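Local coordinates for protein naphthalene dioxygenase large subunit (Rhodococcus sp., PDB 2B1X) that serves as the large subunit of a Rieske-type oxygenase, carrying an Fe2/S2 cluster in one domain and a single iron ion in another, at residues H247-P256 against P290-F299; L49-D60 against V73-I81. One frame throughout, in Å; residues are numbered along the deposited sequence.

Contact 1 of 2, residues H247-P256 against P290-F299; sequences HGHGLGIIGP and PTAFIHGTVF
H249 and F299 close one end of an antiparallel strand pair through a side-chain-to-backbone bond, and the imidazole can be followed outward atom by atom. H249 CB lies 3.9 Å from T297 O. With CG anti to the carbonyl carbon (chi1 -48°), the ring swings across the neighbouring strand, and H249 ND1 accepts from F299 N at 2.8 Å, the donor lying within 1° of the ring plane. H249 CE1 rests against V298 CG1 at 3.7 Å, and NE2 at the far tip meets the carbonyl of Y169. H247 O sits over one ring face.

Beyond this histidine, strands 250-254 and 293-298 form neighbouring members of the large sheet of the catalytic domain, a helix-grip fold of the Bet v 1-like kind. Glycines let the pair close up: L251 and G296 approach to 3.8 Å between their CA atoms. G252 leaves room for the H295 ring, whose face covers G252 CA in a CH-pi contact 3.9 Å from the ring centroid; that imidazole also bonds to D418 and to F210 O. The L251 and I294 side chains lie side by side, pointing the same way, with L251 CD1 4.2 Å from I294 CG2. At the other end a classic beta bulge sets A292 and F293 against I254: I254 O accepts from F293 N and, at 2.8 Å, from A292 N.

Because ND1 of H249 is committed as an acceptor, its proton probably resides on NE2, directed at Y169 O, which is consistent with a neutral imidazole fixed in rotation by bonds at both nitrogens.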
# COMPACT_ATOMS: atom_id res chain seq x y z
N HIS A 247 9.50 31.84 19.23
CA HIS A 247 8.60 30.95 18.43
C HIS A 247 9.31 29.97 17.46
O HIS A 247 8.77 29.60 16.39
CB HIS A 247 7.53 31.74 17.65
CG HIS A 247 6.83 32.78 18.46
ND1 HIS A 247 5.76 32.49 19.27
CD2 HIS A 247 7.04 34.11 18.58
CE1 HIS A 247 5.33 33.59 19.86
NE2 HIS A 247 6.10 34.59 19.46
N GLY A 248 10.50 29.53 17.85
CA GLY A 248 11.15 28.47 17.09
C GLY A 248 11.78 28.88 15.77
O GLY A 248 12.36 28.02 15.09
N HIS A 249 11.72 30.17 15.41
CA HIS A 249 12.19 30.59 14.08
C HIS A 249 13.70 30.81 14.06
O HIS A 249 14.28 31.28 15.05
CB HIS A 249 11.54 31.88 13.59
CG HIS A 249 10.06 31.94 13.73
ND1 HIS A 249 9.22 31.00 13.18
CD2 HIS A 249 9.26 32.88 14.29
CE1 HIS A 249 7.96 31.34 13.42
NE2 HIS A 249 7.96 32.47 14.10
N GLY A 250 14.34 30.49 12.93
CA GLY A 250 15.75 30.83 12.79
C GLY A 250 16.18 30.80 11.34
O GLY A 250 15.48 30.22 10.48
N LEU A 251 17.36 31.34 11.09
CA LEU A 251 17.96 31.42 9.76
C LEU A 251 19.47 31.55 9.83
O LEU A 251 20.03 31.86 10.88
CB LEU A 251 17.44 32.63 9.00
CG LEU A 251 17.80 34.04 9.45
CD1 LEU A 251 17.73 35.01 8.25
CD2 LEU A 251 16.91 34.54 10.60
N GLY A 252 20.13 31.33 8.70
CA GLY A 252 21.55 31.65 8.56
C GLY A 252 21.77 32.47 7.32
O GLY A 252 21.04 32.32 6.36
N ILE A 253 22.78 33.34 7.37
CA ILE A 253 23.16 34.18 6.25
C ILE A 253 24.66 33.99 6.01
O ILE A 253 25.47 34.17 6.95
CB ILE A 253 22.85 35.68 6.57
CG1 ILE A 253 21.40 35.83 7.07
CG2 ILE A 253 23.16 36.59 5.33
CD1 ILE A 253 20.96 37.25 7.42
N ILE A 254 25.02 33.61 4.79
CA ILE A 254 26.41 33.36 4.44
C ILE A 254 26.86 34.26 3.28
O ILE A 254 26.12 34.44 2.31
CB ILE A 254 26.65 31.88 4.10
CG1 ILE A 254 26.31 30.98 5.28
CG2 ILE A 254 28.14 31.66 3.68
CD1 ILE A 254 26.39 29.44 4.98
N GLY A 255 28.03 34.86 3.38
CA GLY A 255 28.59 35.65 2.28
C GLY A 255 29.93 35.09 1.80
O GLY A 255 30.41 34.09 2.36
N PRO A 256 30.53 35.70 0.77
CA PRO A 256 31.85 35.26 0.30
C PRO A 256 32.99 35.68 1.24
O PRO A 256 32.81 36.64 1.99
CB PRO A 256 32.00 35.98 -1.04
CG PRO A 256 31.22 37.22 -0.88
CD PRO A 256 30.03 36.85 -0.01
N PRO A 290 26.29 41.83 1.10
CA PRO A 290 27.28 40.79 0.78
C PRO A 290 26.72 39.34 0.82
O PRO A 290 27.48 38.40 0.87
CB PRO A 290 28.30 40.97 1.90
CG PRO A 290 27.49 41.43 3.07
CD PRO A 290 26.19 42.02 2.56
N THR A 291 25.41 39.17 0.78
CA THR A 291 24.82 37.82 0.89
C THR A 291 25.07 36.95 -0.33
O THR A 291 25.00 37.43 -1.47
CB THR A 291 23.31 37.96 1.11
OG1 THR A 291 23.09 38.48 2.43
CG2 THR A 291 22.59 36.59 1.10
N ALA A 292 25.36 35.67 -0.08
CA ALA A 292 25.34 34.61 -1.10
C ALA A 292 24.26 33.54 -0.82
O ALA A 292 23.64 33.00 -1.76
CB ALA A 292 26.71 33.94 -1.17
N PHE A 293 24.04 33.22 0.45
CA PHE A 293 23.02 32.24 0.86
C PHE A 293 22.25 32.71 2.07
O PHE A 293 22.83 33.21 3.05
CB PHE A 293 23.63 30.90 1.22
CG PHE A 293 24.54 30.35 0.18
CD1 PHE A 293 25.92 30.42 0.35
CD2 PHE A 293 24.02 29.76 -0.97
CE1 PHE A 293 26.77 29.92 -0.62
CE2 PHE A 293 24.88 29.27 -1.95
CZ PHE A 293 26.25 29.36 -1.77
N ILE A 294 20.93 32.54 2.00
CA ILE A 294 20.08 32.67 3.17
C ILE A 294 19.26 31.40 3.22
O ILE A 294 18.64 31.03 2.23
CB ILE A 294 19.12 33.86 3.06
CG1 ILE A 294 19.88 35.18 2.95
CG2 ILE A 294 18.17 33.92 4.25
CD1 ILE A 294 18.99 36.33 2.37
N HIS A 295 19.22 30.79 4.39
CA HIS A 295 18.38 29.61 4.62
C HIS A 295 17.70 29.76 5.98
O HIS A 295 18.32 30.24 6.93
CB HIS A 295 19.25 28.35 4.58
CG HIS A 295 20.36 28.36 5.61
ND1 HIS A 295 20.23 27.79 6.85
CD2 HIS A 295 21.59 28.92 5.58
CE1 HIS A 295 21.35 27.96 7.53
NE2 HIS A 295 22.20 28.63 6.78
N GLY A 296 16.43 29.37 6.09
CA GLY A 296 15.72 29.51 7.34
C GLY A 296 14.43 28.73 7.38
O GLY A 296 13.95 28.20 6.37
N THR A 297 13.86 28.66 8.57
CA THR A 297 12.56 28.03 8.70
C THR A 297 11.69 28.95 9.52
O THR A 297 12.12 29.47 10.56
CB THR A 297 12.72 26.66 9.39
OG1 THR A 297 13.33 25.77 8.45
CG2 THR A 297 11.35 26.04 9.71
N VAL A 298 10.49 29.18 9.00
CA VAL A 298 9.42 29.77 9.78
C VAL A 298 8.63 28.64 10.49
O VAL A 298 7.93 27.84 9.86
CB VAL A 298 8.45 30.58 8.88
CG1 VAL A 298 7.41 31.28 9.72
CG2 VAL A 298 9.25 31.60 8.05
N PHE A 299 8.78 28.55 11.80
CA PHE A 299 8.12 27.46 12.53
C PHE A 299 6.63 27.42 12.23
O PHE A 299 5.99 28.47 12.19
CB PHE A 299 8.32 27.64 14.02
CG PHE A 299 7.91 26.47 14.81
CD1 PHE A 299 8.85 25.50 15.19
CD2 PHE A 299 6.58 26.32 15.22
CE1 PHE A 299 8.47 24.39 15.93
CE2 PHE A 299 6.17 25.18 15.96
CZ PHE A 299 7.12 24.22 16.31

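Contact 2 of 2, residues L49-D60 against V73-I81; sequences LAHESEIPERGD and VCRDEGGEI
The guanidinium of R58 lies over the G78-G79 peptide, with G78 C 3.4 Å above the plane and over its centre. Its chain is extended from CG to NE, running past the D76 and E77 carbonyls, so that R58 NH1 can donate to E77 O at 2.9 Å. That bond is bent (134° at the hydrogen), and the oxygen stands 30° out of the guanidinium plane.

The partner turn is the type I turn D76-G79 of the hairpin joining strands 69-75 and 81-85, part of the antiparallel framework of the Rieske domain. Over this turn D76 OD1 forms an Asx turn with G78 N and accepts from E80 N as well, the two donors arriving from opposite faces of the carboxylate, while OD2 pairs with R82. The type II turn E57-D60 is tied to the end of strand 69-75, G59 N donating to R75 O at 2.7 Å and R75 N to D60 O.

The R75 chain leaves with CG anti to the backbone N and then bends at chi3 (-55°), which brings R75 NE to I55 O at 2.7 Å, in the carbonyl plane; NH2 adds a weak bond to the same oxygen. E52 OE2 makes only a long salt bridge to R75 NH2, 3.9 Å, its other oxygen being bonded to S150. I81 CD1 covers one face of the R75 guanidinium and touches I55 CD1 at 3.7 Å. I55 CD1 also meets V73 CG1 at 4.1 Å, and V73 CG2 reaches L49 CD1, where L49 and A50 bulge opposite I155.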
# COMPACT_ATOMS: atom_id res chain seq x y z
N LEU A 49 0.09 28.75 3.76
CA LEU A 49 -0.88 28.16 2.84
C LEU A 49 -0.61 28.49 1.37
O LEU A 49 -0.64 27.62 0.50
CB LEU A 49 -2.27 28.71 3.16
CG LEU A 49 -2.75 28.43 4.60
CD1 LEU A 49 -4.04 29.15 4.90
CD2 LEU A 49 -2.92 26.95 4.79
N ALA A 50 -0.40 29.77 1.08
CA ALA A 50 -0.30 30.21 -0.30
C ALA A 50 0.36 31.55 -0.38
O ALA A 50 0.43 32.27 0.62
CB ALA A 50 -1.71 30.26 -0.94
N HIS A 51 0.86 31.88 -1.57
CA HIS A 51 1.30 33.26 -1.83
C HIS A 51 0.16 33.99 -2.53
O HIS A 51 -0.55 33.41 -3.35
CB HIS A 51 2.58 33.28 -2.69
CG HIS A 51 3.30 34.60 -2.68
ND1 HIS A 51 3.01 35.62 -3.58
CD2 HIS A 51 4.32 35.07 -1.91
CE1 HIS A 51 3.80 36.65 -3.35
NE2 HIS A 51 4.61 36.34 -2.35
N GLU A 52 -0.01 35.27 -2.18
CA GLU A 52 -1.05 36.10 -2.79
C GLU A 52 -0.97 36.17 -4.32
O GLU A 52 -2.00 36.32 -5.00
CB GLU A 52 -1.00 37.51 -2.21
CG GLU A 52 -1.66 37.60 -0.85
CD GLU A 52 -1.81 39.04 -0.38
OE1 GLU A 52 -1.39 39.33 0.77
OE2 GLU A 52 -2.34 39.88 -1.15
N SER A 53 0.25 36.11 -4.86
CA SER A 53 0.43 36.13 -6.33
C SER A 53 -0.08 34.86 -7.04
O SER A 53 -0.10 34.85 -8.28
CB SER A 53 1.89 36.38 -6.72
OG SER A 53 2.67 35.24 -6.39
N GLU A 54 -0.44 33.82 -6.29
CA GLU A 54 -1.08 32.61 -6.85
C GLU A 54 -2.58 32.81 -7.13
O GLU A 54 -3.18 32.11 -7.96
CB GLU A 54 -0.92 31.41 -5.90
CG GLU A 54 0.51 31.01 -5.52
CD GLU A 54 0.52 29.70 -4.77
OE1 GLU A 54 0.47 28.63 -5.44
OE2 GLU A 54 0.56 29.71 -3.51
N ILE A 55 -3.19 33.76 -6.43
CA ILE A 55 -4.61 34.05 -6.56
C ILE A 55 -4.80 35.54 -6.82
O ILE A 55 -5.41 36.26 -6.02
CB ILE A 55 -5.37 33.54 -5.32
CG1 ILE A 55 -4.71 34.06 -4.02
CG2 ILE A 55 -5.34 32.00 -5.32
CD1 ILE A 55 -5.53 33.89 -2.75
N PRO A 56 -4.26 36.03 -7.93
CA PRO A 56 -4.23 37.48 -8.18
C PRO A 56 -5.57 38.08 -8.60
O PRO A 56 -5.79 39.26 -8.33
CB PRO A 56 -3.21 37.63 -9.32
CG PRO A 56 -3.21 36.33 -10.04
CD PRO A 56 -3.62 35.25 -9.01
N GLU A 57 -6.43 37.29 -9.24
CA GLU A 57 -7.70 37.79 -9.77
C GLU A 57 -8.87 37.35 -8.90
O GLU A 57 -8.81 36.30 -8.24
CB GLU A 57 -7.96 37.22 -11.16
CG GLU A 57 -6.92 37.56 -12.21
CD GLU A 57 -6.78 39.05 -12.41
OE1 GLU A 57 -7.82 39.72 -12.65
OE2 GLU A 57 -5.62 39.53 -12.31
N ARG A 58 -9.94 38.14 -8.92
CA ARG A 58 -11.14 37.79 -8.20
C ARG A 58 -11.70 36.46 -8.73
O ARG A 58 -11.83 36.24 -9.94
CB ARG A 58 -12.16 38.93 -8.31
CG ARG A 58 -11.65 40.22 -7.63
CD ARG A 58 -12.72 41.26 -7.40
NE ARG A 58 -12.17 42.44 -6.76
CZ ARG A 58 -12.89 43.44 -6.28
NH1 ARG A 58 -14.23 43.40 -6.37
NH2 ARG A 58 -12.28 44.48 -5.73
N GLY A 59 -11.99 35.54 -7.82
CA GLY A 59 -12.41 34.20 -8.21
C GLY A 59 -11.32 33.14 -8.19
O GLY A 59 -11.62 31.92 -8.15
N ASP A 60 -10.05 33.57 -8.26
CA ASP A 60 -8.89 32.67 -8.20
C ASP A 60 -8.87 31.92 -6.85
O ASP A 60 -9.17 32.48 -5.79
CB ASP A 60 -7.59 33.44 -8.35
CG ASP A 60 -7.29 33.90 -9.79
OD1 ASP A 60 -8.02 33.54 -10.75
OD2 ASP A 60 -6.34 34.65 -10.07
N VAL A 73 -8.34 28.50 -0.54
CA VAL A 73 -7.77 29.80 -0.27
C VAL A 73 -8.03 30.61 -1.52
O VAL A 73 -7.55 30.25 -2.58
CB VAL A 73 -6.24 29.70 0.07
CG1 VAL A 73 -5.63 31.12 0.28
CG2 VAL A 73 -6.05 28.84 1.31
N CYS A 74 -8.84 31.66 -1.42
CA CYS A 74 -9.31 32.34 -2.63
C CYS A 74 -9.37 33.85 -2.48
O CYS A 74 -9.33 34.38 -1.37
CB CYS A 74 -10.66 31.78 -3.08
SG CYS A 74 -12.04 32.04 -1.94
N ARG A 75 -9.40 34.54 -3.61
CA ARG A 75 -9.70 35.96 -3.64
C ARG A 75 -11.16 36.03 -4.06
O ARG A 75 -11.53 35.56 -5.15
CB ARG A 75 -8.81 36.70 -4.65
CG ARG A 75 -8.90 38.26 -4.54
CD ARG A 75 -7.92 39.00 -5.43
NE ARG A 75 -6.52 38.61 -5.21
CZ ARG A 75 -5.68 39.18 -4.34
NH1 ARG A 75 -6.06 40.18 -3.57
NH2 ARG A 75 -4.44 38.74 -4.26
N ASP A 76 -12.00 36.60 -3.21
CA ASP A 76 -13.45 36.51 -3.48
C ASP A 76 -13.92 37.61 -4.44
O ASP A 76 -13.10 38.44 -4.90
CB ASP A 76 -14.30 36.41 -2.20
CG ASP A 76 -14.36 37.70 -1.39
OD1 ASP A 76 -14.00 38.81 -1.89
OD2 ASP A 76 -14.77 37.68 -0.22
N GLU A 77 -15.21 37.63 -4.73
CA GLU A 77 -15.74 38.61 -5.70
C GLU A 77 -15.66 40.08 -5.23
O GLU A 77 -15.77 40.98 -6.05
CB GLU A 77 -17.13 38.21 -6.21
CG GLU A 77 -17.14 36.84 -6.92
CD GLU A 77 -16.58 36.85 -8.35
OE1 GLU A 77 -17.24 37.44 -9.24
OE2 GLU A 77 -15.50 36.26 -8.59
N GLY A 78 -15.43 40.30 -3.93
CA GLY A 78 -15.15 41.62 -3.38
C GLY A 78 -13.68 41.94 -3.22
O GLY A 78 -13.33 43.04 -2.76
N GLY A 79 -12.80 41.01 -3.61
CA GLY A 79 -11.36 41.23 -3.56
C GLY A 79 -10.70 40.84 -2.25
O GLY A 79 -9.51 41.11 -2.05
N GLU A 80 -11.46 40.22 -1.35
CA GLU A 80 -10.96 39.82 -0.05
C GLU A 80 -10.35 38.41 -0.09
O GLU A 80 -10.84 37.54 -0.80
CB GLU A 80 -12.11 39.85 0.97
CG GLU A 80 -11.64 39.69 2.43
CD GLU A 80 -12.77 39.82 3.45
OE1 GLU A 80 -13.52 40.84 3.40
OE2 GLU A 80 -12.89 38.88 4.31
N ILE A 81 -9.29 38.18 0.68
CA ILE A 81 -8.68 36.85 0.74
C ILE A 81 -9.45 36.07 1.78
O ILE A 81 -9.61 36.54 2.90
CB ILE A 81 -7.17 36.88 1.13
CG1 ILE A 81 -6.33 37.69 0.12
CG2 ILE A 81 -6.62 35.44 1.30
CD1 ILE A 81 -6.35 37.17 -1.29

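Overall arrangement
The two contacts sample the two domains of one oxygenase subunit. Contact 2 comes first along the chain, in the Rieske domain, and contact 1 follows in the catalytic domain, on the opposite side of the chain's centre. Their centres stand 29 Å apart and their nearest atoms about 10 Å, without touching. A bridge is traceable: H51 and S53, in segment 49-60, meet strand 188-199, an outermost strand, within this chain, of the large sheet that holds contact 1. Contact 1 is near the iron held by H216, H221 and D372; the H295 side chain lies about 9 Å from the metal and about 3 Å from a bound MPD. Contact 2 contains no residue surrounding the Fe2/S2 cluster.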